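Local coordinates for epimerase domain-containing protein (Bacillus cereus HuA2-4, PDB 6ZLK) that probably interconverts UDP-glucuronic acid and UDP-galacturonic acid by NAD-dependent epimerisation at C4 of the sugar, at residues M1-G10 with A25-F34; F11-L20 with I218-L229. All blocks are in the same frame, centred on the assembly; numbering follows the deposited sequence.

Interaction 1: M1-G10 with A25-F34. With NAD (nicotinamide-adenine-dinucleotide), chain E.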
loop_
_atom_site.group_PDB
_atom_site.type_symbol
_atom_site.label_atom_id
_atom_site.label_comp_id
_atom_site.label_asym_id
_atom_site.label_seq_id
_atom_site.Cartn_x
_atom_site.Cartn_y
_atom_site.Cartn_z
ATOM N N MET A 1 8.802 6.726 -31.694
ATOM C CA MET A 1 8.709 6.596 -30.219
ATOM C C MET A 1 8.705 5.109 -29.864
ATOM O O MET A 1 7.968 4.325 -30.542
ATOM C CB MET A 1 7.395 7.216 -29.759
ATOM C CG MET A 1 7.182 7.011 -28.284
ATOM S SD MET A 1 6.083 8.235 -27.727
ATOM C CE MET A 1 7.206 9.630 -27.652
ATOM N N LYS A 2 9.444 4.722 -28.844
ATOM C CA LYS A 2 9.545 3.313 -28.444
ATOM C C LYS A 2 8.848 3.186 -27.096
ATOM O O LYS A 2 9.191 3.886 -26.142
ATOM C CB LYS A 2 10.973 2.798 -28.340
ATOM C CG LYS A 2 11.058 1.276 -28.269
ATOM C CD LYS A 2 12.415 0.662 -28.525
ATOM C CE LYS A 2 12.307 -0.833 -28.509
ATOM N NZ LYS A 2 13.517 -1.464 -29.074
ATOM N N ILE A 3 7.909 2.275 -27.034
ATOM C CA ILE A 3 6.955 2.162 -25.915
ATOM C C ILE A 3 7.049 0.747 -25.351
ATOM O O ILE A 3 6.875 -0.246 -26.080
ATOM C CB ILE A 3 5.539 2.483 -26.408
ATOM C CG1 ILE A 3 5.450 3.858 -27.087
ATOM C CG2 ILE A 3 4.570 2.360 -25.251
ATOM C CD1 ILE A 3 4.197 4.060 -27.808
ATOM N N LEU A 4 7.226 0.647 -24.047
ATOM C CA LEU A 4 7.177 -0.631 -23.322
ATOM C C LEU A 4 5.782 -0.782 -22.762
ATOM O O LEU A 4 5.297 0.146 -22.069
ATOM C CB LEU A 4 8.158 -0.650 -22.162
ATOM C CG LEU A 4 8.096 -1.883 -21.281
ATOM C CD1 LEU A 4 8.522 -3.114 -22.070
ATOM C CD2 LEU A 4 8.983 -1.686 -20.067
ATOM N N VAL A 5 5.097 -1.878 -23.074
ATOM C CA VAL A 5 3.786 -2.198 -22.477
ATOM C C VAL A 5 3.947 -3.388 -21.584
ATOM O O VAL A 5 4.199 -4.501 -22.135
ATOM C CB VAL A 5 2.690 -2.465 -23.514
ATOM C CG1 VAL A 5 1.390 -2.812 -22.825
ATOM C CG2 VAL A 5 2.512 -1.264 -24.437
ATOM N N THR A 6 3.869 -3.217 -20.291
ATOM C CA THR A 6 3.926 -4.393 -19.388
ATOM C C THR A 6 2.534 -4.995 -19.357
ATOM O O THR A 6 1.525 -4.244 -19.426
ATOM C CB THR A 6 4.440 -4.074 -17.991
ATOM O OG1 THR A 6 3.419 -3.352 -17.284
ATOM C CG2 THR A 6 5.720 -3.267 -18.033
ATOM N N GLY A 7 2.444 -6.314 -19.196
ATOM C CA GLY A 7 1.154 -7.002 -19.212
ATOM C C GLY A 7 0.510 -6.983 -20.587
ATOM O O GLY A 7 -0.718 -7.012 -20.662
ATOM N N ALA A 8 1.323 -6.999 -21.637
ATOM C CA ALA A 8 0.923 -6.791 -23.049
ATOM C C ALA A 8 0.016 -7.927 -23.556
ATOM O O ALA A 8 -0.696 -7.696 -24.563
ATOM C CB ALA A 8 2.147 -6.645 -23.896
ATOM N N ALA A 9 0.048 -9.115 -22.929
ATOM C CA ALA A 9 -0.798 -10.254 -23.387
ATOM C C ALA A 9 -2.149 -10.308 -22.686
ATOM O O ALA A 9 -3.023 -11.117 -23.084
ATOM C CB ALA A 9 -0.038 -11.546 -23.173
ATOM N N GLY A 10 -2.385 -9.398 -21.750
ATOM C CA GLY A 10 -3.629 -9.347 -20.982
ATOM C C GLY A 10 -4.748 -8.703 -21.792
ATOM O O GLY A 10 -4.562 -8.297 -22.994
ATOM N N ALA A 25 4.664 5.482 -36.564
ATOM C CA ALA A 25 5.802 6.059 -35.840
ATOM C C ALA A 25 6.119 5.249 -34.573
ATOM O O ALA A 25 7.223 5.407 -34.026
ATOM C CB ALA A 25 5.526 7.480 -35.497
ATOM N N TYR A 26 5.177 4.469 -34.075
ATOM C CA TYR A 26 5.344 3.836 -32.753
ATOM C C TYR A 26 5.951 2.454 -32.914
ATOM O O TYR A 26 5.531 1.651 -33.764
ATOM C CB TYR A 26 4.032 3.732 -31.983
ATOM C CG TYR A 26 3.427 5.045 -31.612
ATOM C CD1 TYR A 26 4.176 6.215 -31.642
ATOM C CD2 TYR A 26 2.122 5.124 -31.203
ATOM C CE1 TYR A 26 3.615 7.420 -31.228
ATOM C CE2 TYR A 26 1.541 6.322 -30.811
ATOM C CZ TYR A 26 2.310 7.472 -30.805
ATOM O OH TYR A 26 1.763 8.683 -30.412
ATOM N N HIS A 27 6.880 2.159 -32.027
ATOM C CA HIS A 27 7.436 0.807 -31.850
ATOM C C HIS A 27 7.034 0.351 -30.455
ATOM O O HIS A 27 7.113 1.150 -29.515
ATOM C CB HIS A 27 8.939 0.827 -32.004
ATOM C CG HIS A 27 9.361 1.175 -33.377
ATOM N ND1 HIS A 27 10.032 0.304 -34.180
ATOM C CD2 HIS A 27 9.199 2.310 -34.086
ATOM C CE1 HIS A 27 10.295 0.931 -35.335
ATOM N NE2 HIS A 27 9.772 2.133 -35.315
ATOM N N VAL A 28 6.700 -0.909 -30.316
ATOM C CA VAL A 28 6.160 -1.403 -29.030
ATOM C C VAL A 28 6.913 -2.657 -28.629
ATOM O O VAL A 28 7.137 -3.564 -29.488
ATOM C CB VAL A 28 4.668 -1.714 -29.148
ATOM C CG1 VAL A 28 4.116 -2.320 -27.869
ATOM C CG2 VAL A 28 3.898 -0.465 -29.521
ATOM N N VAL A 29 7.295 -2.709 -27.372
ATOM C CA VAL A 29 7.857 -3.911 -26.710
ATOM C C VAL A 29 6.832 -4.346 -25.663
ATOM O O VAL A 29 6.445 -3.504 -24.830
ATOM C CB VAL A 29 9.213 -3.643 -26.040
ATOM C CG1 VAL A 29 9.701 -4.929 -25.413
ATOM C CG2 VAL A 29 10.226 -3.070 -26.985
ATOM N N GLY A 30 6.323 -5.556 -25.765
ATOM C CA GLY A 30 5.389 -6.137 -24.808
ATOM C C GLY A 30 6.105 -7.113 -23.925
ATOM O O GLY A 30 6.966 -7.877 -24.437
ATOM N N ILE A 31 5.862 -7.080 -22.634
ATOM C CA ILE A 31 6.460 -8.067 -21.723
ATOM C C ILE A 31 5.332 -8.700 -20.936
ATOM O O ILE A 31 4.506 -7.971 -20.346
ATOM C CB ILE A 31 7.590 -7.482 -20.848
ATOM C CG1 ILE A 31 8.237 -8.583 -19.997
ATOM C CG2 ILE A 31 7.108 -6.310 -19.987
ATOM C CD1 ILE A 31 9.559 -8.166 -19.381
ATOM N N ASP A 32 5.287 -10.009 -20.829
ATOM C CA ASP A 32 4.200 -10.747 -20.176
ATOM C C ASP A 32 4.683 -12.177 -19.930
ATOM O O ASP A 32 5.086 -12.732 -20.907
ATOM C CB ASP A 32 2.945 -10.597 -21.048
ATOM C CG ASP A 32 1.678 -10.893 -20.255
ATOM O OD1 ASP A 32 1.651 -11.940 -19.590
ATOM O OD2 ASP A 32 0.742 -10.030 -20.207
ATOM N N HIS A 33 4.516 -12.769 -18.746
ATOM C CA HIS A 33 4.838 -14.226 -18.646
ATOM C C HIS A 33 3.588 -15.023 -18.287
ATOM O O HIS A 33 3.761 -16.221 -17.877
ATOM C CB HIS A 33 6.024 -14.539 -17.755
ATOM C CG HIS A 33 5.712 -14.324 -16.331
ATOM N ND1 HIS A 33 5.046 -13.175 -15.943
ATOM C CD2 HIS A 33 5.987 -15.049 -15.233
ATOM C CE1 HIS A 33 4.923 -13.214 -14.617
ATOM N NE2 HIS A 33 5.463 -14.382 -14.164
ATOM N N PHE A 34 2.410 -14.536 -18.686
ATOM C CA PHE A 34 1.170 -15.320 -18.772
ATOM C C PHE A 34 0.777 -15.847 -17.390
ATOM O O PHE A 34 0.697 -17.061 -17.168
ATOM C CB PHE A 34 1.327 -16.494 -19.741
ATOM C CG PHE A 34 1.670 -16.159 -21.164
ATOM C CD1 PHE A 34 1.301 -14.976 -21.774
ATOM C CD2 PHE A 34 2.318 -17.098 -21.940
ATOM C CE1 PHE A 34 1.637 -14.696 -23.102
ATOM C CE2 PHE A 34 2.622 -16.836 -23.277
ATOM C CZ PHE A 34 2.323 -15.615 -23.836
HETATM P PA NAD E . -4.901 -9.194 -17.312
HETATM O O1A NAD E . -4.732 -10.162 -16.206
HETATM O O2A NAD E . -5.679 -9.585 -18.533
HETATM O O5B NAD E . -3.548 -8.542 -17.781
HETATM C C5B NAD E . -2.417 -8.314 -16.915
HETATM C C4B NAD E . -1.214 -9.044 -17.462
HETATM O O4B NAD E . -0.100 -8.795 -16.577
HETATM C C3B NAD E . -1.371 -10.552 -17.562
HETATM O O3B NAD E . -1.447 -11.025 -18.902
HETATM C C2B NAD E . -0.207 -11.089 -16.722
HETATM O O2B NAD E . 0.424 -12.251 -17.229
HETATM C C1B NAD E . 0.765 -9.905 -16.719
HETATM N N9A NAD E . 1.662 -9.869 -15.577
HETATM C C8A NAD E . 1.330 -9.894 -14.247
HETATM N N7A NAD E . 2.365 -9.852 -13.451
HETATM C C5A NAD E . 3.449 -9.882 -14.325
HETATM C C6A NAD E . 4.838 -9.905 -14.127
HETATM N N6A NAD E . 5.433 -9.983 -12.916
HETATM N N1A NAD E . 5.634 -9.873 -15.222
HETATM C C2A NAD E . 5.058 -9.834 -16.445
HETATM N N3A NAD E . 3.755 -9.868 -16.759
HETATM C C4A NAD E . 3.012 -9.866 -15.656
HETATM O O3 NAD E . -5.648 -7.958 -16.612
HETATM P PN NAD E . -6.380 -6.667 -17.303
HETATM O O1N NAD E . -7.808 -6.816 -17.056
HETATM O O2N NAD E . -5.835 -6.499 -18.635
HETATM O O5D NAD E . -5.811 -5.513 -16.389
HETATM C C5D NAD E . -4.746 -4.771 -16.856
HETATM C C4D NAD E . -4.475 -3.689 -15.849
HETATM O O4D NAD E . -5.622 -2.829 -15.727
HETATM C C3D NAD E . -4.145 -4.188 -14.434
HETATM O O3D NAD E . -3.112 -3.366 -13.864
HETATM C C2D NAD E . -5.432 -3.941 -13.648
HETATM O O2D NAD E . -5.185 -3.846 -12.242
HETATM C C1D NAD E . -5.924 -2.694 -14.377
HETATM N N1N NAD E . -7.368 -2.528 -14.352
HETATM C C2N NAD E . -8.183 -3.369 -15.051
HETATM C C3N NAD E . -9.521 -3.192 -15.006
HETATM C C7N NAD E . -10.452 -4.131 -15.691
HETATM O O7N NAD E . -11.638 -3.865 -15.600
HETATM N N7N NAD E . -9.952 -5.148 -16.407
HETATM C C4N NAD E . -10.054 -2.077 -14.333
HETATM C C5N NAD E . -9.225 -1.323 -13.508
HETATM C C6N NAD E . -7.882 -1.532 -13.576
#
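Asp32 OD2 is gripped twice: the backbone N of Ala9 reaches it at 3.0 Å from above the carboxylate plane, and the hydroxyl O3B of NAD donates to it at 2.7 Å. The other oxygen, OD1, takes the neighbouring ribose hydroxyl O2B at 2.7 Å and, in an Asx turn, the N of Phe34 nearly along its own C-O axis. Two bonds on each oxygen fix the rotation of the carboxylate, and chi1 of -160° swings it over the turn Gly7-Gly10, with Ala9 CB against its carbon. An acidic side chain suits the unphosphorylated ribose diol of NAD, whose two hydroxyls both donate to it.

Behind this site, strands 2-6 and 27-31 run parallel. His27, Val29 and Ile31 each give their N-H to one residue of the first segment and take the N-H of the residue two further on, from His27 N on Met1 O to Gly7 N on Ile31 O. Lys2, Leu4 and Thr6 share one face with Val29 and Ile31; Lys2 CE lies tightly on Val29 CG2 (3.4 Å) while its NZ pairs with Asp74. The other face carries Ile3, Val5 and Val28, and here Ile3 CD1 sits over the Tyr26 ring in a CH-pi contact, 4.3 Å from the centroid. Gly30 lets Ala8 CB rest 3.4 Å from its CA, where any side chain would collide. Gly7, at positive phi, and Gly10 likewise admit the cofactor, since a CB on either would strike NAD. Glycine-rich turn, parallel strands and terminal acid together make the NAD-binding beta-alpha-beta unit of a Rossmann fold.

Interaction 2: F11-L20 with I218-L229. With NAD (nicotinamide-adenine-dinucleotide), chain E.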
loop_
_atom_site.group_PDB
_atom_site.type_symbol
_atom_site.label_atom_id
_atom_site.label_comp_id
_atom_site.label_asym_id
_atom_site.label_seq_id
_atom_site.Cartn_x
_atom_site.Cartn_y
_atom_site.Cartn_z
ATOM N N PHE A 11 -5.902 -8.579 -21.168
ATOM C CA PHE A 11 -7.122 -8.033 -21.785
ATOM C C PHE A 11 -6.846 -6.621 -22.318
ATOM O O PHE A 11 -6.926 -6.341 -23.526
ATOM C CB PHE A 11 -8.226 -8.045 -20.737
ATOM C CG PHE A 11 -9.441 -7.203 -20.989
ATOM C CD1 PHE A 11 -9.963 -7.032 -22.270
ATOM C CD2 PHE A 11 -10.135 -6.677 -19.920
ATOM C CE1 PHE A 11 -11.116 -6.303 -22.453
ATOM C CE2 PHE A 11 -11.289 -5.930 -20.101
ATOM C CZ PHE A 11 -11.797 -5.770 -21.373
ATOM N N ILE A 12 -6.471 -5.714 -21.399
ATOM C CA ILE A 12 -6.274 -4.308 -21.807
ATOM C C ILE A 12 -4.990 -4.130 -22.622
ATOM O O ILE A 12 -5.019 -3.442 -23.672
ATOM C CB ILE A 12 -6.408 -3.366 -20.613
ATOM C CG1 ILE A 12 -7.817 -3.542 -20.021
ATOM C CG2 ILE A 12 -6.177 -1.919 -21.079
ATOM C CD1 ILE A 12 -8.068 -2.762 -18.762
ATOM N N GLY A 13 -3.909 -4.821 -22.216
ATOM C CA GLY A 13 -2.580 -4.711 -22.828
ATOM C C GLY A 13 -2.621 -5.119 -24.279
ATOM O O GLY A 13 -2.036 -4.390 -25.128
ATOM N N SER A 14 -3.344 -6.187 -24.617
ATOM C CA SER A 14 -3.360 -6.680 -26.004
ATOM C C SER A 14 -4.044 -5.640 -26.902
ATOM O O SER A 14 -3.535 -5.312 -27.986
ATOM C CB SER A 14 -4.015 -8.032 -26.092
ATOM O OG SER A 14 -5.375 -7.959 -25.791
ATOM N N HIS A 15 -5.105 -5.013 -26.393
ATOM C CA HIS A 15 -5.857 -3.967 -27.153
ATOM C C HIS A 15 -4.990 -2.719 -27.260
ATOM O O HIS A 15 -4.999 -2.075 -28.325
ATOM C CB HIS A 15 -7.169 -3.602 -26.469
ATOM C CG HIS A 15 -8.303 -4.571 -26.688
ATOM N ND1 HIS A 15 -9.015 -4.601 -27.872
ATOM C CD2 HIS A 15 -8.845 -5.491 -25.868
ATOM C CE1 HIS A 15 -10.000 -5.477 -27.737
ATOM N NE2 HIS A 15 -9.922 -6.046 -26.524
ATOM N N LEU A 16 -4.265 -2.387 -26.208
ATOM C CA LEU A 16 -3.398 -1.199 -26.225
ATOM C C LEU A 16 -2.266 -1.358 -27.234
ATOM O O LEU A 16 -2.024 -0.416 -28.051
ATOM C CB LEU A 16 -2.871 -0.914 -24.835
ATOM C CG LEU A 16 -1.957 0.302 -24.738
ATOM C CD1 LEU A 16 -2.634 1.593 -25.149
ATOM C CD2 LEU A 16 -1.392 0.416 -23.312
ATOM N N CYS A 17 -1.623 -2.511 -27.258
ATOM C CA CYS A 17 -0.540 -2.753 -28.226
ATOM C C CYS A 17 -1.088 -2.616 -29.665
ATOM O O CYS A 17 -0.462 -2.006 -30.508
ATOM C CB CYS A 17 0.067 -4.133 -28.018
ATOM S SG CYS A 17 1.017 -4.248 -26.490
ATOM N N GLN A 18 -2.236 -3.204 -29.938
ATOM C CA GLN A 18 -2.880 -3.173 -31.263
ATOM C C GLN A 18 -3.129 -1.712 -31.649
ATOM O O GLN A 18 -2.817 -1.297 -32.781
ATOM C CB GLN A 18 -4.165 -3.988 -31.198
ATOM C CG GLN A 18 -4.793 -4.269 -32.535
ATOM C CD GLN A 18 -5.508 -5.598 -32.452
ATOM O OE1 GLN A 18 -6.051 -5.959 -31.411
ATOM N NE2 GLN A 18 -5.461 -6.356 -33.535
ATOM N N ALA A 19 -3.653 -0.915 -30.726
ATOM C CA ALA A 19 -3.956 0.500 -31.007
ATOM C C ALA A 19 -2.668 1.291 -31.261
ATOM O O ALA A 19 -2.626 2.098 -32.234
ATOM C CB ALA A 19 -4.744 1.117 -29.883
ATOM N N LEU A 20 -1.656 1.146 -30.419
ATOM C CA LEU A 20 -0.394 1.881 -30.625
ATOM C C LEU A 20 0.213 1.555 -31.988
ATOM O O LEU A 20 0.734 2.478 -32.644
ATOM C CB LEU A 20 0.594 1.597 -29.499
ATOM C CG LEU A 20 0.129 2.058 -28.139
ATOM C CD1 LEU A 20 0.989 1.456 -27.038
ATOM C CD2 LEU A 20 0.074 3.560 -28.015
ATOM N N ILE A 218 -13.960 -1.106 -23.737
ATOM C CA ILE A 218 -12.513 -1.234 -23.982
ATOM C C ILE A 218 -12.021 -0.166 -24.966
ATOM O O ILE A 218 -10.949 0.400 -24.726
ATOM C CB ILE A 218 -12.193 -2.656 -24.454
ATOM C CG1 ILE A 218 -10.700 -2.833 -24.696
ATOM C CG2 ILE A 218 -13.004 -3.043 -25.699
ATOM C CD1 ILE A 218 -9.776 -2.610 -23.509
ATOM N N ASP A 219 -12.731 0.104 -26.071
ATOM C CA ASP A 219 -12.265 1.139 -27.036
ATOM C C ASP A 219 -12.244 2.529 -26.384
ATOM O O ASP A 219 -11.295 3.309 -26.770
ATOM C CB ASP A 219 -13.081 1.180 -28.310
ATOM C CG ASP A 219 -12.987 -0.070 -29.147
ATOM O OD1 ASP A 219 -12.122 -0.917 -28.868
ATOM O OD2 ASP A 219 -13.804 -0.166 -30.096
ATOM N N ASP A 220 -13.127 2.812 -25.448
ATOM C CA ASP A 220 -13.089 4.097 -24.714
ATOM C C ASP A 220 -11.828 4.141 -23.858
ATOM O O ASP A 220 -11.098 5.138 -23.868
ATOM C CB ASP A 220 -14.398 4.330 -23.983
ATOM C CG ASP A 220 -15.550 4.773 -24.885
ATOM O OD1 ASP A 220 -15.252 5.574 -25.842
ATOM O OD2 ASP A 220 -16.723 4.400 -24.604
ATOM N N CYS A 221 -11.666 3.093 -23.048
ATOM C CA CYS A 221 -10.491 2.912 -22.188
ATOM C C CYS A 221 -9.211 3.170 -23.011
ATOM O O CYS A 221 -8.317 3.923 -22.604
ATOM C CB CYS A 221 -10.523 1.501 -21.623
ATOM S SG CYS A 221 -8.976 1.070 -20.783
ATOM N N ILE A 222 -9.066 2.515 -24.151
ATOM C CA ILE A 222 -7.829 2.595 -24.953
ATOM C C ILE A 222 -7.683 4.015 -25.555
ATOM O O ILE A 222 -6.560 4.537 -25.504
ATOM C CB ILE A 222 -7.814 1.496 -26.023
ATOM C CG1 ILE A 222 -7.764 0.121 -25.363
ATOM C CG2 ILE A 222 -6.706 1.709 -27.056
ATOM C CD1 ILE A 222 -6.609 -0.124 -24.444
ATOM N N ARG A 223 -8.767 4.661 -25.987
ATOM C CA ARG A 223 -8.667 6.060 -26.491
ATOM C C ARG A 223 -8.188 6.985 -25.371
ATOM O O ARG A 223 -7.277 7.807 -25.624
ATOM C CB ARG A 223 -10.009 6.577 -27.029
ATOM C CG ARG A 223 -10.257 6.093 -28.436
ATOM C CD ARG A 223 -11.517 6.708 -29.027
ATOM N NE ARG A 223 -12.746 6.129 -28.504
ATOM C CZ ARG A 223 -13.392 5.101 -29.059
ATOM N NH1 ARG A 223 -12.914 4.504 -30.154
ATOM N NH2 ARG A 223 -14.504 4.646 -28.507
ATOM N N GLY A 224 -8.682 6.807 -24.135
ATOM C CA GLY A 224 -8.161 7.624 -23.026
ATOM C C GLY A 224 -6.703 7.338 -22.747
ATOM O O GLY A 224 -5.874 8.247 -22.446
ATOM N N THR A 225 -6.347 6.061 -22.817
ATOM C CA THR A 225 -4.995 5.620 -22.472
ATOM C C THR A 225 -3.990 6.178 -23.499
ATOM O O THR A 225 -2.899 6.649 -23.088
ATOM C CB THR A 225 -5.017 4.099 -22.324
ATOM O OG1 THR A 225 -5.951 3.686 -21.321
ATOM C CG2 THR A 225 -3.641 3.567 -22.033
ATOM N N VAL A 226 -4.285 6.074 -24.790
ATOM C CA VAL A 226 -3.446 6.650 -25.854
ATOM C C VAL A 226 -3.420 8.176 -25.690
ATOM O O VAL A 226 -2.363 8.733 -25.901
ATOM C CB VAL A 226 -3.970 6.169 -27.212
ATOM C CG1 VAL A 226 -3.292 6.903 -28.334
ATOM C CG2 VAL A 226 -3.757 4.668 -27.338
ATOM N N ALA A 227 -4.516 8.796 -25.298
ATOM C CA ALA A 227 -4.547 10.260 -25.112
ATOM C C ALA A 227 -3.553 10.666 -24.019
ATOM O O ALA A 227 -3.000 11.777 -24.121
ATOM C CB ALA A 227 -5.914 10.771 -24.804
ATOM N N ALA A 228 -3.325 9.844 -23.004
ATOM C CA ALA A 228 -2.309 10.146 -21.966
ATOM C C ALA A 228 -0.922 10.308 -22.595
ATOM O O ALA A 228 -0.095 11.086 -22.055
ATOM C CB ALA A 228 -2.310 9.094 -20.874
ATOM N N LEU A 229 -0.584 9.541 -23.621
ATOM C CA LEU A 229 0.673 9.690 -24.340
ATOM C C LEU A 229 0.601 10.927 -25.226
ATOM O O LEU A 229 1.599 11.706 -25.208
ATOM C CB LEU A 229 0.892 8.439 -25.174
ATOM C CG LEU A 229 2.131 8.429 -26.056
ATOM C CD1 LEU A 229 3.349 8.835 -25.245
ATOM C CD2 LEU A 229 2.323 7.065 -26.677
HETATM P PA NAD E . -4.901 -9.194 -17.312
HETATM O O1A NAD E . -4.732 -10.162 -16.206
HETATM O O2A NAD E . -5.679 -9.585 -18.533
HETATM O O5B NAD E . -3.548 -8.542 -17.781
HETATM C C5B NAD E . -2.417 -8.314 -16.915
HETATM C C4B NAD E . -1.214 -9.044 -17.462
HETATM O O4B NAD E . -0.100 -8.795 -16.577
HETATM C C3B NAD E . -1.371 -10.552 -17.562
HETATM O O3B NAD E . -1.447 -11.025 -18.902
HETATM C C2B NAD E . -0.207 -11.089 -16.722
HETATM O O2B NAD E . 0.424 -12.251 -17.229
HETATM C C1B NAD E . 0.765 -9.905 -16.719
HETATM N N9A NAD E . 1.662 -9.869 -15.577
HETATM C C8A NAD E . 1.330 -9.894 -14.247
HETATM N N7A NAD E . 2.365 -9.852 -13.451
HETATM C C5A NAD E . 3.449 -9.882 -14.325
HETATM C C6A NAD E . 4.838 -9.905 -14.127
HETATM N N6A NAD E . 5.433 -9.983 -12.916
HETATM N N1A NAD E . 5.634 -9.873 -15.222
HETATM C C2A NAD E . 5.058 -9.834 -16.445
HETATM N N3A NAD E . 3.755 -9.868 -16.759
HETATM C C4A NAD E . 3.012 -9.866 -15.656
HETATM O O3 NAD E . -5.648 -7.958 -16.612
HETATM P PN NAD E . -6.380 -6.667 -17.303
HETATM O O1N NAD E . -7.808 -6.816 -17.056
HETATM O O2N NAD E . -5.835 -6.499 -18.635
HETATM O O5D NAD E . -5.811 -5.513 -16.389
HETATM C C5D NAD E . -4.746 -4.771 -16.856
HETATM C C4D NAD E . -4.475 -3.689 -15.849
HETATM O O4D NAD E . -5.622 -2.829 -15.727
HETATM C C3D NAD E . -4.145 -4.188 -14.434
HETATM O O3D NAD E . -3.112 -3.366 -13.864
HETATM C C2D NAD E . -5.432 -3.941 -13.648
HETATM O O2D NAD E . -5.185 -3.846 -12.242
HETATM C C1D NAD E . -5.924 -2.694 -14.377
HETATM N N1N NAD E . -7.368 -2.528 -14.352
HETATM C C2N NAD E . -8.183 -3.369 -15.051
HETATM C C3N NAD E . -9.521 -3.192 -15.006
HETATM C C7N NAD E . -10.452 -4.131 -15.691
HETATM O O7N NAD E . -11.638 -3.865 -15.600
HETATM N N7N NAD E . -9.952 -5.148 -16.407
HETATM C C4N NAD E . -10.054 -2.077 -14.333
HETATM C C5N NAD E . -9.225 -1.323 -13.508
HETATM C C6N NAD E . -7.882 -1.532 -13.576
#
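Helices 11-20 and 218-229 cross at -60°, their axes 10.0 Å apart at closest, and their backbones come nearest where Leu16 faces Ile222. They pack together on one flank of the Rossmann sheet of this epimerase, the first helix starting at the cofactor's diphosphate.

One side chain, Ile222, acts as a knob in a hole of helix 11-20 formed by Ile12, His15, Leu16 and Ala19. Its two branches touch different walls: CG2 presses on Ala19 CB at a tight 3.5 Å, a closeness that the small methyl of Ala19 allows, whereas CG1, lying anti to the carbonyl carbon, rests on His15 CB. From there CD1 reaches the first helix's backbone at Leu16 N (3.7 Å) and Ile12 O.

Toward the N-termini Ile218 takes over. Its CG1 stands above one face of the His15 ring in a CH-pi contact, 3.6 Å from the centroid and 18° off the normal, and its CD1 goes on to Phe11 and Ile12. The imidazole thus offers a flat surface to the isoleucine while its NE2 bonds to Pro182 O. At the far end the contact is purely aliphatic: Leu16 CD1 touches both Thr225 CG2 and Val226 CG2, and Leu20 CD2 meets the same Val226 methyl at 4.0 Å. The rotamer of Thr225 that turns CG2 to Leu16 also lets OG1 bond to Cys221 O in its own helix; Tyr176 is a second partner of this hydroxyl.

At the first turn of helix 11-20 two backbone N-H groups hold the diphosphate of NAD, one on each phosphate: Phe11 N reaches O2A at 2.8 Å, and Ile12 N reaches O2N at 2.9 Å with an almost straight N-H...O angle of 174°.

Both contacts are buried and meet on NAD, but they grip different parts of it: interaction 1 the adenosine ribose, interaction 2 the diphosphate. Helix 11-21 connects the two strands of interaction 1, so the contacts share one beta-alpha-beta unit. Interaction 1 joins two successive strands mainly by main-chain bonds, with Asp32 adding a side-chain one, whereas interaction 2 brings in a helix from some 200 residues later and has no hydrogen bond between its segments, relying on mostly aliphatic side chains, with the His15 face and the Phe11 ring at one end. The layers meet where Ile3 CD1 touches Leu229 CD2 and Ala8 CB touches Cys17 SG; solvent reaches mainly the N-terminal end of interaction 1, around Met1, Ala25 and His27.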